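Local atomic coordinates of uncharacterized protein (Acinetobacter baumannii, PDB entry 4L3U), a protein that is of unknown function, a small all-alpha protein of the DUF4844 family. Residues I20-K25 and L109-L114. Residues are numbered along the deposited sequence; the frame is centred on the assembly and turned at random. Where two conformers were deposited one is given.
Sequences IQQLEK and LDIVGL
Ile111, near the C-terminal end of helix 95-112, reaches across to helix 14-27 and sets its CG2 methyl against both Gln22 and Leu23. The closest side-chain approaches all fall on this methyl. It lies 4.0 Å from Gln22 CB and 3.9 Å from Gln22 OE1, so the glutamine lies along one side of it, from CB to the amide oxygen. With CG2 anti to the backbone N and CG1 anti to the carbonyl carbon (chi1 -66°), both branches of Ile111 lean toward helix 14-27, CG2 coming nearest. The Gln22 chain is extended beyond CG (chi2 -175°) and runs alongside Ile111, the two side chains passing in opposite directions; the contact with the amide is van der Waals in kind. Leu23 completes the grip at an oblique angle, its CD2 standing 4.0 Å from Ile111 CG2. Leu23 also touches Phe62 and Ile63 of helix 45-68, and Val112 next to Ile111 packs on Tyr66 of that same helix and on Leu77 of helix 74-86. The closest CA pair is Gln22 CA and Ile111 CA, 7.1 Å apart. Past Val112 the chain turns out of the helix at Gly113, whose phi is positive (70°); Leu114 N bonds back to Leu109 O at 2.8 Å, and Gly113 N makes a weak bond to Asp110 O at 3.5 Å. Side-chain packing between helices distant in sequence, here beside a Schellman motif, is characteristic of an all-alpha helical bundle.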
ATOM      1  N   ILE A  20      -6.553   8.305  11.587  1.00 33.81           N
ATOM      2  CA  ILE A  20      -7.528   7.222  11.521  1.00 32.53           C
ATOM      3  C   ILE A  20      -8.661   7.556  10.545  1.00 33.45           C
ATOM      4  O   ILE A  20      -9.120   6.685   9.815  1.00 33.55           O
ATOM      5  CB  ILE A  20      -8.096   6.865  12.922  1.00 32.52           C
ATOM      6  CG1 ILE A  20      -7.039   6.126  13.749  1.00 29.82           C
ATOM      7  CG2 ILE A  20      -9.352   5.992  12.805  1.00 32.78           C
ATOM      8  CD1 ILE A  20      -7.467   5.804  15.177  1.00 28.70           C
ATOM      9  N   GLN A  21      -9.101   8.812  10.516  1.00 35.36           N
ATOM     10  CA  GLN A  21     -10.149   9.220   9.581  1.00 37.00           C
ATOM     11  C   GLN A  21      -9.655   9.121   8.144  1.00 35.43           C
ATOM     12  O   GLN A  21     -10.398   8.720   7.248  1.00 35.20           O
ATOM     13  CB  GLN A  21     -10.622  10.647   9.879  1.00 39.18           C
ATOM     14  CG  GLN A  21     -11.397  10.780  11.177  1.00 40.17           C
ATOM     15  N   GLN A  22      -8.397   9.491   7.930  1.00 34.36           N
ATOM     16  CA  GLN A  22      -7.789   9.389   6.609  1.00 34.42           C
ATOM     17  C   GLN A  22      -7.727   7.933   6.159  1.00 30.05           C
ATOM     18  O   GLN A  22      -8.008   7.615   5.005  1.00 30.11           O
ATOM     19  CB  GLN A  22      -6.376   9.965   6.628  1.00 36.87           C
ATOM     20  CG  GLN A  22      -6.288  11.451   6.906  1.00 41.46           C
ATOM     21  CD  GLN A  22      -4.864  11.958   6.796  1.00 44.40           C
ATOM     22  OE1 GLN A  22      -4.093  11.904   7.756  1.00 44.38           O
ATOM     23  NE2 GLN A  22      -4.499  12.436   5.614  1.00 46.53           N
ATOM     24  N   LEU A  23      -7.352   7.056   7.083  1.00 28.26           N
ATOM     25  CA  LEU A  23      -7.200   5.633   6.791  1.00 29.51           C
ATOM     26  C   LEU A  23      -8.538   4.969   6.500  1.00 31.78           C
ATOM     27  O   LEU A  23      -8.636   4.109   5.626  1.00 32.79           O
ATOM     28  CB  LEU A  23      -6.529   4.922   7.968  1.00 27.98           C
ATOM     29  CG  LEU A  23      -5.054   5.257   8.197  1.00 25.53           C
ATOM     30  CD1 LEU A  23      -4.602   4.779   9.564  1.00 24.21           C
ATOM     31  CD2 LEU A  23      -4.197   4.638   7.102  1.00 24.37           C
ATOM     32  N   GLU A  24      -9.562   5.359   7.247  1.00 34.68           N
ATOM     33  CA  GLU A  24     -10.895   4.809   7.060  1.00 35.53           C
ATOM     34  C   GLU A  24     -11.424   5.158   5.675  1.00 33.83           C
ATOM     35  O   GLU A  24     -11.998   4.315   4.986  1.00 33.83           O
ATOM     36  CB  GLU A  24     -11.839   5.344   8.135  1.00 38.95           C
ATOM     37  CG  GLU A  24     -11.517   4.854   9.541  1.00 42.56           C
ATOM     38  CD  GLU A  24     -11.942   3.418   9.789  1.00 47.61           C
ATOM     39  OE1 GLU A  24     -12.426   2.759   8.842  1.00 48.48           O
ATOM     40  OE2 GLU A  24     -11.794   2.943  10.937  1.00 50.34           O
ATOM     41  N   LYS A  25     -11.228   6.410   5.277  1.00 32.94           N
ATOM     42  CA  LYS A  25     -11.670   6.870   3.972  1.00 33.68           C
ATOM     43  C   LYS A  25     -10.862   6.157   2.900  1.00 33.37           C
ATOM     44  O   LYS A  25     -11.418   5.621   1.945  1.00 35.55           O
ATOM     45  CB  LYS A  25     -11.496   8.385   3.859  1.00 35.72           C
ATOM     46  CG  LYS A  25     -11.944   8.966   2.529  1.00 37.82           C
ATOM     47  N   LEU A 109       2.528   6.299   3.317  1.00 26.48           N
ATOM     48  CA  LEU A 109       3.682   7.009   3.847  1.00 26.97           C
ATOM     49  C   LEU A 109       3.298   8.439   4.197  1.00 28.10           C
ATOM     50  O   LEU A 109       3.629   8.937   5.275  1.00 29.30           O
ATOM     51  CB  LEU A 109       4.831   7.011   2.837  1.00 26.05           C
ATOM     52  CG  LEU A 109       5.452   5.660   2.478  1.00 25.23           C
ATOM     53  CD1 LEU A 109       6.571   5.860   1.481  1.00 23.02           C
ATOM     54  CD2 LEU A 109       5.975   4.951   3.707  1.00 24.19           C
ATOM     55  N   ASP A 110       2.577   9.083   3.287  1.00 27.83           N
ATOM     56  CA  ASP A 110       2.143  10.456   3.490  0.50 28.92           C
ATOM     57  C   ASP A 110       1.178  10.544   4.667  1.00 29.23           C
ATOM     58  O   ASP A 110       1.292  11.439   5.502  1.00 31.95           O
ATOM     59  CB  ASP A 110       1.482  10.998   2.220  0.50 30.68           C
ATOM     60  CG  ASP A 110       2.470  11.181   1.084  0.50 29.88           C
ATOM     61  OD1 ASP A 110       3.593  11.660   1.343  0.50 30.44           O
ATOM     62  OD2 ASP A 110       2.124  10.843  -0.066  0.50 29.27           O
ATOM     63  N   ILE A 111       0.240   9.604   4.739  1.00 26.91           N
ATOM     64  CA  ILE A 111      -0.758   9.598   5.809  1.00 27.83           C
ATOM     65  C   ILE A 111      -0.131   9.457   7.201  1.00 26.75           C
ATOM     66  O   ILE A 111      -0.398  10.268   8.086  1.00 28.46           O
ATOM     67  CB  ILE A 111      -1.825   8.489   5.587  1.00 25.97           C
ATOM     68  CG1 ILE A 111      -2.650   8.807   4.341  1.00 29.14           C
ATOM     69  CG2 ILE A 111      -2.760   8.361   6.802  1.00 23.64           C
ATOM     70  CD1 ILE A 111      -3.542   7.682   3.878  1.00 29.73           C
ATOM     71  N   VAL A 112       0.697   8.432   7.393  1.00 25.29           N
ATOM     72  CA  VAL A 112       1.258   8.133   8.714  1.00 26.58           C
ATOM     73  C   VAL A 112       2.533   8.917   9.008  1.00 29.09           C
ATOM     74  O   VAL A 112       3.162   8.723  10.047  1.00 30.16           O
ATOM     75  CB  VAL A 112       1.561   6.624   8.880  1.00 23.90           C
ATOM     76  CG1 VAL A 112       0.316   5.796   8.596  1.00 22.39           C
ATOM     77  CG2 VAL A 112       2.719   6.194   7.980  1.00 23.37           C
ATOM     78  N   GLY A 113       2.929   9.781   8.081  1.00 31.53           N
ATOM     79  CA  GLY A 113       4.084  10.635   8.285  1.00 30.99           C
ATOM     80  C   GLY A 113       5.397   9.883   8.265  1.00 30.00           C
ATOM     81  O   GLY A 113       6.329  10.230   8.985  1.00 31.10           O
ATOM     82  N   LEU A 114       5.466   8.852   7.434  1.00 30.57           N
ATOM     83  CA  LEU A 114       6.685   8.080   7.276  1.00 30.68           C
ATOM     84  C   LEU A 114       7.396   8.563   6.023  1.00 32.09           C
ATOM     85  O   LEU A 114       6.800   8.625   4.952  1.00 32.66           O
ATOM     86  CB  LEU A 114       6.348   6.597   7.156  1.00 30.64           C
ATOM     87  CG  LEU A 114       7.508   5.621   7.333  1.00 30.90           C
ATOM     88  CD1 LEU A 114       8.099   5.715   8.724  1.00 29.67           C
ATOM     89  CD2 LEU A 114       7.023   4.221   7.059  1.00 30.99           C
TER